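Local structure of Abbfa_003403 (Acinetobacter baumannii, 4ZXH) at residues L655-T658 / T659-L663; T984-E987 / Q988-V992; I997-F1001 / F1002-G1006. The protein probably builds a peptide product as a four-domain nonribosomal peptide synthetase, with condensation, adenylation, peptidyl carrier and thioesterase domains in one chain. All coordinates share one frame; numbering follows the deposited sequence.

Overall arrangement
The three contacts follow one another along the chain and fall into two domains. Contact 1 lies in the adenylation region, in the turn between helix 641-655 and strand 662-665 of a mixed sheet. Contacts 2 and 3 both belong to the carrier domain. Contact 2 is the end of helix 977-990, and contact 3 is in the loop that leads on to helix 1008-1022. Their centres are about 10 Å apart. Leu990 packs on Phe1001, Leu1004 and Gly1006, and Phe986 on Phe1001. Contact 1 is remote: centre to centre, it is about 72 Å from contact 2 and about 63 Å from contact 3. This separation reflects the modular, extended build of the synthetase.

Contact 1: residues L655-T658 / T659-L663; sequences LQVT and TETQL
Thr658 N donates to the side-chain hydroxyl oxygen OG1 of Thr661 at 2.9 Å. The bond is nearly straight, with 171° at the hydrogen. Two more bonds run the other way, from the backbone of 659-663 to Thr658. Glu660 N reaches Thr658 OG1 at 3.1 Å, more bent at 140°. Thr661 N reaches Thr658 O at 3.3 Å and comes from above the carbonyl plane, not along a lone pair. Thr658 therefore uses its amide, carbonyl and hydroxyl together, and Thr661 answers with both its amide and its hydroxyl. Thr658 OG1 sits between its own backbone N and carbonyl carbon (chi1 73°), which points it toward Glu660 N. Val657 adds the apolar part. Its CG1 methyl comes to 3.7 Å from Thr661 CB and to 3.9 Å from Thr661 CG2, and the two side chains cross at about a right angle. Val657 is buried and also touches Tyr684. Its amide is held by Asn652 OD1, back in helix 641-655. Thr661 packs on Asn712 and Val713, and its backbone bonds to Val687 of a neighbouring strand. Gln656, with positive phi, marks the point where the helix is left. The backbone from Thr658 to Thr661 is a type I beta turn, and the Thr658 hydroxyl adds an ST turn inside it. The arrangement is a compact helix-to-strand connection, here feeding strand 662-665 into the parallel part of the adenylation-domain sheet.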
ATOM      1  N   LEU A 655      29.785 -25.872   4.813  1.00 56.10           N
ATOM      2  CA  LEU A 655      30.746 -25.037   5.527  1.00 53.98           C
ATOM      3  C   LEU A 655      32.185 -25.446   5.295  1.00 57.75           C
ATOM      4  O   LEU A 655      33.087 -24.621   5.432  1.00 63.09           O
ATOM      5  CB  LEU A 655      30.463 -25.064   7.025  1.00 53.46           C
ATOM      6  CG  LEU A 655      29.147 -24.424   7.445  1.00 45.02           C
ATOM      7  CD1 LEU A 655      29.015 -24.515   8.937  1.00 34.36           C
ATOM      8  CD2 LEU A 655      29.104 -22.984   6.971  1.00 46.44           C
ATOM      9  N   GLN A 656      32.390 -26.721   4.967  1.00 56.76           N
ATOM     10  CA  GLN A 656      33.722 -27.268   4.702  1.00 56.58           C
ATOM     11  C   GLN A 656      34.696 -26.903   5.816  1.00 57.89           C
ATOM     12  O   GLN A 656      35.703 -26.235   5.574  1.00 61.10           O
ATOM     13  CB  GLN A 656      34.249 -26.772   3.352  1.00 61.41           C
ATOM     14  CG  GLN A 656      33.494 -27.309   2.137  1.00 67.65           C
ATOM     15  CD  GLN A 656      33.709 -28.798   1.924  1.00 81.42           C
ATOM     16  OE1 GLN A 656      32.990 -29.629   2.481  1.00 84.04           O
ATOM     17  NE2 GLN A 656      34.696 -29.144   1.104  1.00 89.69           N
ATOM     18  N   VAL A 657      34.373 -27.327   7.037  1.00 56.95           N
ATOM     19  CA  VAL A 657      35.161 -26.995   8.218  1.00 52.45           C
ATOM     20  C   VAL A 657      36.513 -27.712   8.180  1.00 58.55           C
ATOM     21  O   VAL A 657      36.606 -28.875   7.783  1.00 64.45           O
ATOM     22  CB  VAL A 657      34.390 -27.349   9.516  1.00 47.45           C
ATOM     23  CG1 VAL A 657      35.259 -27.168  10.749  1.00 40.10           C
ATOM     24  CG2 VAL A 657      33.151 -26.495   9.638  1.00 38.44           C
ATOM     25  N   THR A 658      37.564 -26.993   8.564  1.00 56.28           N
ATOM     26  CA  THR A 658      38.925 -27.500   8.482  1.00 57.66           C
ATOM     27  C   THR A 658      39.699 -27.181   9.738  1.00 62.02           C
ATOM     28  O   THR A 658      39.140 -26.713  10.721  1.00 63.73           O
ATOM     29  CB  THR A 658      39.693 -26.885   7.325  1.00 62.27           C
ATOM     30  OG1 THR A 658      40.005 -25.525   7.656  1.00 66.32           O
ATOM     31  CG2 THR A 658      38.874 -26.928   6.044  1.00 59.47           C
ATOM     32  N   THR A 659      41.006 -27.399   9.684  1.00 66.72           N
ATOM     33  CA  THR A 659      41.870 -27.141  10.826  1.00 68.89           C
ATOM     34  C   THR A 659      41.950 -25.651  11.142  1.00 69.22           C
ATOM     35  O   THR A 659      42.052 -25.252  12.307  1.00 63.46           O
ATOM     36  CB  THR A 659      43.262 -27.712  10.566  1.00 78.64           C
ATOM     37  OG1 THR A 659      43.192 -29.138  10.662  1.00 76.49           O
ATOM     38  CG2 THR A 659      44.273 -27.192  11.573  1.00 88.29           C
ATOM     39  N   GLU A 660      41.864 -24.828  10.101  1.00 72.52           N
ATOM     40  CA  GLU A 660      41.995 -23.384  10.259  1.00 72.98           C
ATOM     41  C   GLU A 660      40.695 -22.710  10.701  1.00 70.39           C
ATOM     42  O   GLU A 660      40.645 -21.493  10.881  1.00 65.67           O
ATOM     43  CB  GLU A 660      42.495 -22.774   8.954  1.00 76.43           C
ATOM     44  CG  GLU A 660      43.900 -23.231   8.601  1.00 90.94           C
ATOM     45  CD  GLU A 660      44.249 -22.999   7.144  1.00102.45           C
ATOM     46  OE1 GLU A 660      45.068 -22.098   6.861  1.00110.88           O
ATOM     47  OE2 GLU A 660      43.700 -23.718   6.282  1.00103.50           O
ATOM     48  N   THR A 661      39.647 -23.504  10.890  1.00 73.49           N
ATOM     49  CA  THR A 661      38.345 -22.959  11.269  1.00 67.26           C
ATOM     50  C   THR A 661      38.357 -22.397  12.679  1.00 62.76           C
ATOM     51  O   THR A 661      38.705 -23.096  13.628  1.00 57.94           O
ATOM     52  CB  THR A 661      37.224 -24.009  11.198  1.00 55.20           C
ATOM     53  OG1 THR A 661      37.088 -24.493   9.856  1.00 59.02           O
ATOM     54  CG2 THR A 661      35.925 -23.384  11.622  1.00 40.84           C
ATOM     55  N   GLN A 662      37.967 -21.136  12.815  1.00 58.48           N
ATOM     56  CA  GLN A 662      37.807 -20.547  14.130  1.00 53.90           C
ATOM     57  C   GLN A 662      36.405 -19.971  14.277  1.00 48.97           C
ATOM     58  O   GLN A 662      36.074 -18.927  13.720  1.00 53.82           O
ATOM     59  CB  GLN A 662      38.882 -19.490  14.380  1.00 53.95           C
ATOM     60  CG  GLN A 662      40.252 -20.115  14.561  1.00 63.31           C
ATOM     61  CD  GLN A 662      41.291 -19.150  15.086  1.00 74.94           C
ATOM     62  OE1 GLN A 662      41.256 -17.956  14.795  1.00 80.69           O
ATOM     63  NE2 GLN A 662      42.222 -19.665  15.881  1.00 79.20           N
ATOM     64  N   LEU A 663      35.586 -20.670  15.052  1.00 45.82           N
ATOM     65  CA  LEU A 663      34.174 -20.349  15.179  1.00 44.73           C
ATOM     66  C   LEU A 663      33.877 -19.661  16.497  1.00 41.56           C
ATOM     67  O   LEU A 663      34.294 -20.137  17.557  1.00 45.35           O
ATOM     68  CB  LEU A 663      33.334 -21.626  15.059  1.00 44.53           C
ATOM     69  CG  LEU A 663      31.830 -21.495  14.819  1.00 38.88           C
ATOM     70  CD1 LEU A 663      31.387 -22.708  14.069  1.00 38.07           C
ATOM     71  CD2 LEU A 663      31.036 -21.364  16.124  1.00 31.10           C
TER

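Contact 2: residues T984-E987 / Q988-V992; sequences TTFE and QILSV
Thr985 O accepts from Ile989 N at 3.1 Å, one of the backbone bonds that carry the last turns of helix 977-990. Thr984 O takes the amide of Gln988, and Phe986 O takes that of Leu990. A weak bond also runs from Gln988 N to Thr985 O. The closing bond is of another kind: Val992 N meets Glu987 O at 3.2 Å, in the carbonyl plane and on a lone pair. It links residues five apart. This 6→1 bond, running past Ser991 with its positive phi, ends the helix.

Apolar contacts lie one turn apart. Leu990 CD1 stands 4.3 Å from Phe986 CB and approaches the Phe986 ring obliquely. Ile989 has CG1 anti to its backbone N (chi1 -165°). This leaves CG2 facing back along the helix, where it meets Thr985 O and Phe986 O. Leu990 and Phe986 both continue into Phe1001, and the Phe986 and Phe1001 rings meet edge-to-face. Thr985 is buried on this core side, where its side chain touches helix 1008-1022.

Two polar side chains, Glu987 and Gln988, look outward from the turn. The aliphatic part of Glu987 lies beside the end of the helix, with CG 3.4 Å from Val992 O. Its carboxylate goes further: OE2 makes a salt bridge with Arg1085 and accepts from Val995 N. Gln988 is poorly ordered, so little rests on its amide.

The chemistry is thus divided. Phe986 and Leu990 face the carrier core. Glu987, next along the helix after Phe986, points to Arg1085; its carboxylate, probably kept ionised by that arginine, ties the carrier to the thioesterase region.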
ATOM      1  N   THR A 984     -12.975  26.039   2.757  1.00 26.61           N
ATOM      2  CA  THR A 984     -14.126  26.588   2.050  1.00 31.12           C
ATOM      3  C   THR A 984     -14.417  25.833   0.743  1.00 27.83           C
ATOM      4  O   THR A 984     -15.566  25.589   0.404  1.00 23.44           O
ATOM      5  CB  THR A 984     -13.917  28.054   1.755  1.00 19.55           C
ATOM      6  OG1 THR A 984     -13.888  28.748   2.997  1.00 50.74           O
ATOM      7  CG2 THR A 984     -15.063  28.585   0.977  1.00 29.24           C
ATOM      8  N   THR A 985     -13.379  25.419   0.030  1.00 26.31           N
ATOM      9  CA  THR A 985     -13.619  24.720  -1.222  1.00 29.23           C
ATOM     10  C   THR A 985     -14.148  23.306  -0.966  1.00 29.31           C
ATOM     11  O   THR A 985     -15.138  22.892  -1.579  1.00 28.32           O
ATOM     12  CB  THR A 985     -12.373  24.671  -2.094  1.00 27.36           C
ATOM     13  OG1 THR A 985     -11.992  26.010  -2.432  1.00 43.83           O
ATOM     14  CG2 THR A 985     -12.700  24.011  -3.354  1.00 23.04           C
ATOM     15  N   PHE A 986     -13.533  22.579  -0.042  1.00 26.03           N
ATOM     16  CA  PHE A 986     -14.092  21.287   0.368  1.00 19.66           C
ATOM     17  C   PHE A 986     -15.547  21.398   0.802  1.00 25.79           C
ATOM     18  O   PHE A 986     -16.370  20.578   0.368  1.00 25.39           O
ATOM     19  CB  PHE A 986     -13.305  20.671   1.507  1.00 23.92           C
ATOM     20  CG  PHE A 986     -12.094  19.910   1.070  1.00 21.03           C
ATOM     21  CD1 PHE A 986     -11.308  20.376   0.012  1.00 16.39           C
ATOM     22  CD2 PHE A 986     -11.713  18.749   1.747  1.00 15.18           C
ATOM     23  CE1 PHE A 986     -10.158  19.684  -0.381  1.00 21.78           C
ATOM     24  CE2 PHE A 986     -10.576  18.052   1.366  1.00 15.48           C
ATOM     25  CZ  PHE A 986      -9.785  18.520   0.307  1.00 19.17           C
ATOM     26  N   GLU A 987     -15.865  22.392   1.641  1.00 17.02           N
ATOM     27  CA  GLU A 987     -17.216  22.545   2.215  1.00 25.78           C
ATOM     28  C   GLU A 987     -18.237  22.720   1.110  1.00 34.28           C
ATOM     29  O   GLU A 987     -19.296  22.060   1.058  1.00 25.61           O
ATOM     30  CB  GLU A 987     -17.300  23.756   3.149  1.00 24.22           C
ATOM     31  CG  GLU A 987     -16.737  23.502   4.553  1.00 35.33           C
ATOM     32  CD  GLU A 987     -16.675  24.773   5.415  1.00 54.41           C
ATOM     33  OE1 GLU A 987     -17.137  25.868   4.989  1.00 61.84           O
ATOM     34  OE2 GLU A 987     -16.153  24.663   6.547  1.00 55.18           O
ATOM     35  N   GLN A 988     -17.863  23.607   0.190  1.00 35.81           N
ATOM     36  CA  GLN A 988     -18.787  24.136  -0.801  1.00 33.32           C
ATOM     37  C   GLN A 988     -19.105  23.026  -1.856  1.00 43.02           C
ATOM     38  O   GLN A 988     -20.261  22.781  -2.229  1.00 44.83           O
ATOM     39  CB  GLN A 988     -18.230  25.328  -1.533  1.00 55.51           C
ATOM     40  CG  GLN A 988     -18.514  26.538  -0.929  1.00 78.75           C
ATOM     41  CD  GLN A 988     -19.240  27.486  -1.825  1.00 96.98           C
ATOM     42  OE1 GLN A 988     -19.267  27.426  -3.084  1.00100.56           O
ATOM     43  NE2 GLN A 988     -19.679  28.495  -1.196  1.00112.23           N
ATOM     44  N   ILE A 989     -18.068  22.282  -2.243  1.00 28.54           N
ATOM     45  CA  ILE A 989     -18.129  21.234  -3.286  1.00 35.76           C
ATOM     46  C   ILE A 989     -18.742  19.881  -2.783  1.00 34.39           C
ATOM     47  O   ILE A 989     -19.397  19.146  -3.527  1.00 38.56           O
ATOM     48  CB  ILE A 989     -16.692  21.005  -3.853  1.00 39.08           C
ATOM     49  CG1 ILE A 989     -16.696  20.233  -5.153  1.00 38.69           C
ATOM     50  CG2 ILE A 989     -15.862  20.221  -2.895  1.00 46.39           C
ATOM     51  CD1 ILE A 989     -17.305  21.006  -6.247  1.00 56.28           C
ATOM     52  N   LEU A 990     -18.587  19.611  -1.490  1.00 29.77           N
ATOM     53  CA  LEU A 990     -19.083  18.385  -0.855  1.00 25.01           C
ATOM     54  C   LEU A 990     -20.406  18.561  -0.114  1.00 27.99           C
ATOM     55  O   LEU A 990     -20.979  17.581   0.346  1.00 30.46           O
ATOM     56  CB  LEU A 990     -18.074  17.850   0.162  1.00 18.08           C
ATOM     57  CG  LEU A 990     -16.692  17.441  -0.308  1.00 21.81           C
ATOM     58  CD1 LEU A 990     -15.821  17.205   0.906  1.00 24.35           C
ATOM     59  CD2 LEU A 990     -16.807  16.186  -1.110  1.00 18.68           C
ATOM     60  N   SER A 991     -20.856  19.806   0.037  1.00 24.86           N
ATOM     61  CA  SER A 991     -22.016  20.128   0.876  1.00 31.98           C
ATOM     62  C   SER A 991     -21.879  19.578   2.292  1.00 37.53           C
ATOM     63  O   SER A 991     -22.782  18.930   2.816  1.00 47.92           O
ATOM     64  CB  SER A 991     -23.299  19.610   0.248  1.00 28.95           C
ATOM     65  OG  SER A 991     -23.344  19.975  -1.113  1.00 45.82           O
ATOM     66  N   VAL A 992     -20.729  19.836   2.895  1.00 35.55           N
ATOM     67  CA  VAL A 992     -20.476  19.480   4.277  1.00 38.71           C
ATOM     68  C   VAL A 992     -20.326  20.797   5.018  1.00 38.76           C
ATOM     69  O   VAL A 992     -19.571  21.644   4.566  1.00 39.59           O
ATOM     70  CB  VAL A 992     -19.216  18.616   4.415  1.00 26.28           C
ATOM     71  CG1 VAL A 992     -18.989  18.202   5.850  1.00 23.54           C
ATOM     72  CG2 VAL A 992     -19.347  17.405   3.537  1.00 25.42           C
TER

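Contact 3: residues I997-F1001 / F1002-G1006; sequences IHDDF and FELGG
Asp1000 O accepts from Leu1004 N at 2.9 Å, closing an i to i+4 turn, and the backbone then ends in a Schellman motif, with Gly1006 N to Phe1001 O (6→1, 3.0 Å) enclosing Gly1005 N to Phe1002 O (5→2) of a type I beta turn. The positive phi of Gly1005 suits glycine. The Asp1000 side chain reinforces this fold. OD1 accepts from Phe1002 N at 2.8 Å, nearly along its C-O axis, which forms an Asx turn. It also accepts from Glu1003 N at 3.2 Å, on the anti side and 30° out of the carboxylate plane. The other oxygen, OD2, bonds to Ser1035, so the carboxylate is held at both ends.

Phe1001 and Phe1002 make a T-shaped pair, with centroids 5.0 Å apart and planes at 87°. Phe1001 CG is anti to the backbone N (chi1 176°), and CD2 of that ring points at the centre of the Phe1002 face. Gly1006 CA covers one face of Phe1001, off-centre. Leu1004 CD1 packs on Asp999 CB at 3.6 Å.

This is the Asp-Phe-Phe-x-Leu-Gly-Gly segment of carrier domains, just before the phosphopantetheine-bearing serine that opens helix 1008-1022. The side chain of Phe1002 is about 5 Å from the bound 4'-phosphopantetheine. One carboxylate oxygen gathering two amides, beside an edge-to-face pair, is consistent with a well-ordered loop ahead of the cofactor.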
ATOM      1  N   ILE A 997      -9.118  20.314   8.923  1.00 26.59           N
ATOM      2  CA  ILE A 997      -7.982  20.085   8.047  1.00 23.51           C
ATOM      3  C   ILE A 997      -7.513  18.622   7.997  1.00 28.08           C
ATOM      4  O   ILE A 997      -6.648  18.288   7.195  1.00 44.87           O
ATOM      5  CB  ILE A 997      -6.804  20.986   8.446  1.00 21.52           C
ATOM      6  CG1 ILE A 997      -6.235  20.571   9.801  1.00 22.90           C
ATOM      7  CG2 ILE A 997      -7.236  22.459   8.452  1.00 19.16           C
ATOM      8  CD1 ILE A 997      -5.027  21.376  10.205  1.00 23.26           C
ATOM      9  N   HIS A 998      -8.094  17.748   8.814  1.00 28.27           N
ATOM     10  CA  HIS A 998      -7.757  16.318   8.767  1.00 31.79           C
ATOM     11  C   HIS A 998      -8.881  15.450   8.199  1.00 30.88           C
ATOM     12  O   HIS A 998      -8.777  14.234   8.181  1.00 30.28           O
ATOM     13  CB  HIS A 998      -7.366  15.822  10.157  1.00 22.53           C
ATOM     14  CG  HIS A 998      -6.112  16.455  10.665  1.00 29.53           C
ATOM     15  ND1 HIS A 998      -5.984  16.953  11.945  1.00 26.27           N
ATOM     16  CD2 HIS A 998      -4.940  16.717  10.039  1.00 25.75           C
ATOM     17  CE1 HIS A 998      -4.781  17.477  12.093  1.00 27.77           C
ATOM     18  NE2 HIS A 998      -4.126  17.343  10.952  1.00 28.08           N
ATOM     19  N   ASP A 999      -9.950  16.082   7.733  1.00 31.24           N
ATOM     20  CA  ASP A 999     -11.041  15.354   7.104  1.00 30.05           C
ATOM     21  C   ASP A 999     -10.650  14.993   5.698  1.00 28.97           C
ATOM     22  O   ASP A 999     -10.162  15.833   4.946  1.00 38.26           O
ATOM     23  CB  ASP A 999     -12.337  16.176   7.102  1.00 32.20           C
ATOM     24  CG  ASP A 999     -12.922  16.338   8.499  1.00 36.96           C
ATOM     25  OD1 ASP A 999     -12.529  15.560   9.399  1.00 36.94           O
ATOM     26  OD2 ASP A 999     -13.767  17.235   8.697  1.00 40.81           O
ATOM     27  N   ASP A1000     -10.876  13.733   5.349  1.00 30.35           N
ATOM     28  CA  ASP A1000     -10.504  13.215   4.044  1.00 26.51           C
ATOM     29  C   ASP A1000     -11.618  13.474   3.017  1.00 27.84           C
ATOM     30  O   ASP A1000     -12.809  13.232   3.260  1.00 25.61           O
ATOM     31  CB  ASP A1000     -10.172  11.729   4.154  1.00 20.04           C
ATOM     32  CG  ASP A1000      -9.706  11.128   2.844  1.00 41.40           C
ATOM     33  OD1 ASP A1000     -10.522  11.029   1.893  1.00 36.64           O
ATOM     34  OD2 ASP A1000      -8.517  10.743   2.777  1.00 39.84           O
ATOM     35  N   PHE A1001     -11.207  13.968   1.861  1.00 25.03           N
ATOM     36  CA  PHE A1001     -12.136  14.383   0.833  1.00 23.53           C
ATOM     37  C   PHE A1001     -13.083  13.261   0.448  1.00 32.80           C
ATOM     38  O   PHE A1001     -14.278  13.478   0.313  1.00 34.65           O
ATOM     39  CB  PHE A1001     -11.352  14.874  -0.375  1.00 17.97           C
ATOM     40  CG  PHE A1001     -12.193  15.249  -1.538  1.00 23.62           C
ATOM     41  CD1 PHE A1001     -12.828  16.489  -1.584  1.00 29.42           C
ATOM     42  CD2 PHE A1001     -12.322  14.379  -2.615  1.00 28.26           C
ATOM     43  CE1 PHE A1001     -13.613  16.852  -2.679  1.00 17.82           C
ATOM     44  CE2 PHE A1001     -13.096  14.731  -3.723  1.00 30.36           C
ATOM     45  CZ  PHE A1001     -13.739  15.965  -3.752  1.00 26.77           C
ATOM     46  N   PHE A1002     -12.554  12.051   0.301  1.00 33.41           N
ATOM     47  CA  PHE A1002     -13.357  10.950  -0.201  1.00 29.16           C
ATOM     48  C   PHE A1002     -14.164  10.291   0.925  1.00 33.81           C
ATOM     49  O   PHE A1002     -15.272   9.811   0.698  1.00 43.19           O
ATOM     50  CB  PHE A1002     -12.464   9.929  -0.926  1.00 29.43           C
ATOM     51  CG  PHE A1002     -11.803  10.481  -2.159  1.00 31.03           C
ATOM     52  CD1 PHE A1002     -12.465  10.462  -3.391  1.00 34.05           C
ATOM     53  CD2 PHE A1002     -10.534  11.040  -2.095  1.00 31.63           C
ATOM     54  CE1 PHE A1002     -11.868  10.995  -4.539  1.00 23.81           C
ATOM     55  CE2 PHE A1002      -9.924  11.572  -3.238  1.00 33.19           C
ATOM     56  CZ  PHE A1002     -10.595  11.556  -4.461  1.00 24.50           C
ATOM     57  N   GLU A1003     -13.622  10.287   2.138  1.00 31.61           N
ATOM     58  CA  GLU A1003     -14.389   9.833   3.293  1.00 31.58           C
ATOM     59  C   GLU A1003     -15.570  10.744   3.585  1.00 37.39           C
ATOM     60  O   GLU A1003     -16.615  10.283   4.022  1.00 44.36           O
ATOM     61  CB  GLU A1003     -13.503   9.734   4.526  1.00 27.30           C
ATOM     62  CG  GLU A1003     -12.511   8.585   4.465  1.00 47.71           C
ATOM     63  CD  GLU A1003     -11.525   8.587   5.618  1.00 73.74           C
ATOM     64  OE1 GLU A1003     -11.617   9.482   6.493  1.00 77.41           O
ATOM     65  OE2 GLU A1003     -10.641   7.700   5.637  1.00 87.50           O
ATOM     66  N   LEU A1004     -15.403  12.041   3.347  1.00 33.92           N
ATOM     67  CA  LEU A1004     -16.489  12.988   3.540  1.00 26.25           C
ATOM     68  C   LEU A1004     -17.622  12.862   2.518  1.00 35.69           C
ATOM     69  O   LEU A1004     -18.623  13.567   2.613  1.00 45.17           O
ATOM     70  CB  LEU A1004     -15.954  14.408   3.509  1.00 24.82           C
ATOM     71  CG  LEU A1004     -15.151  14.894   4.712  1.00 27.73           C
ATOM     72  CD1 LEU A1004     -14.677  16.285   4.425  1.00 29.42           C
ATOM     73  CD2 LEU A1004     -15.966  14.857   6.006  1.00 20.89           C
ATOM     74  N   GLY A1005     -17.468  11.974   1.541  1.00 39.19           N
ATOM     75  CA  GLY A1005     -18.503  11.762   0.541  1.00 35.29           C
ATOM     76  C   GLY A1005     -18.092  12.152  -0.868  1.00 33.97           C
ATOM     77  O   GLY A1005     -18.899  12.122  -1.794  1.00 37.85           O
ATOM     78  N   GLY A1006     -16.827  12.521  -1.028  1.00 35.03           N
ATOM     79  CA  GLY A1006     -16.313  12.930  -2.318  1.00 28.67           C
ATOM     80  C   GLY A1006     -16.074  11.721  -3.194  1.00 28.65           C
ATOM     81  O   GLY A1006     -15.896  10.619  -2.692  1.00 29.82           O
TER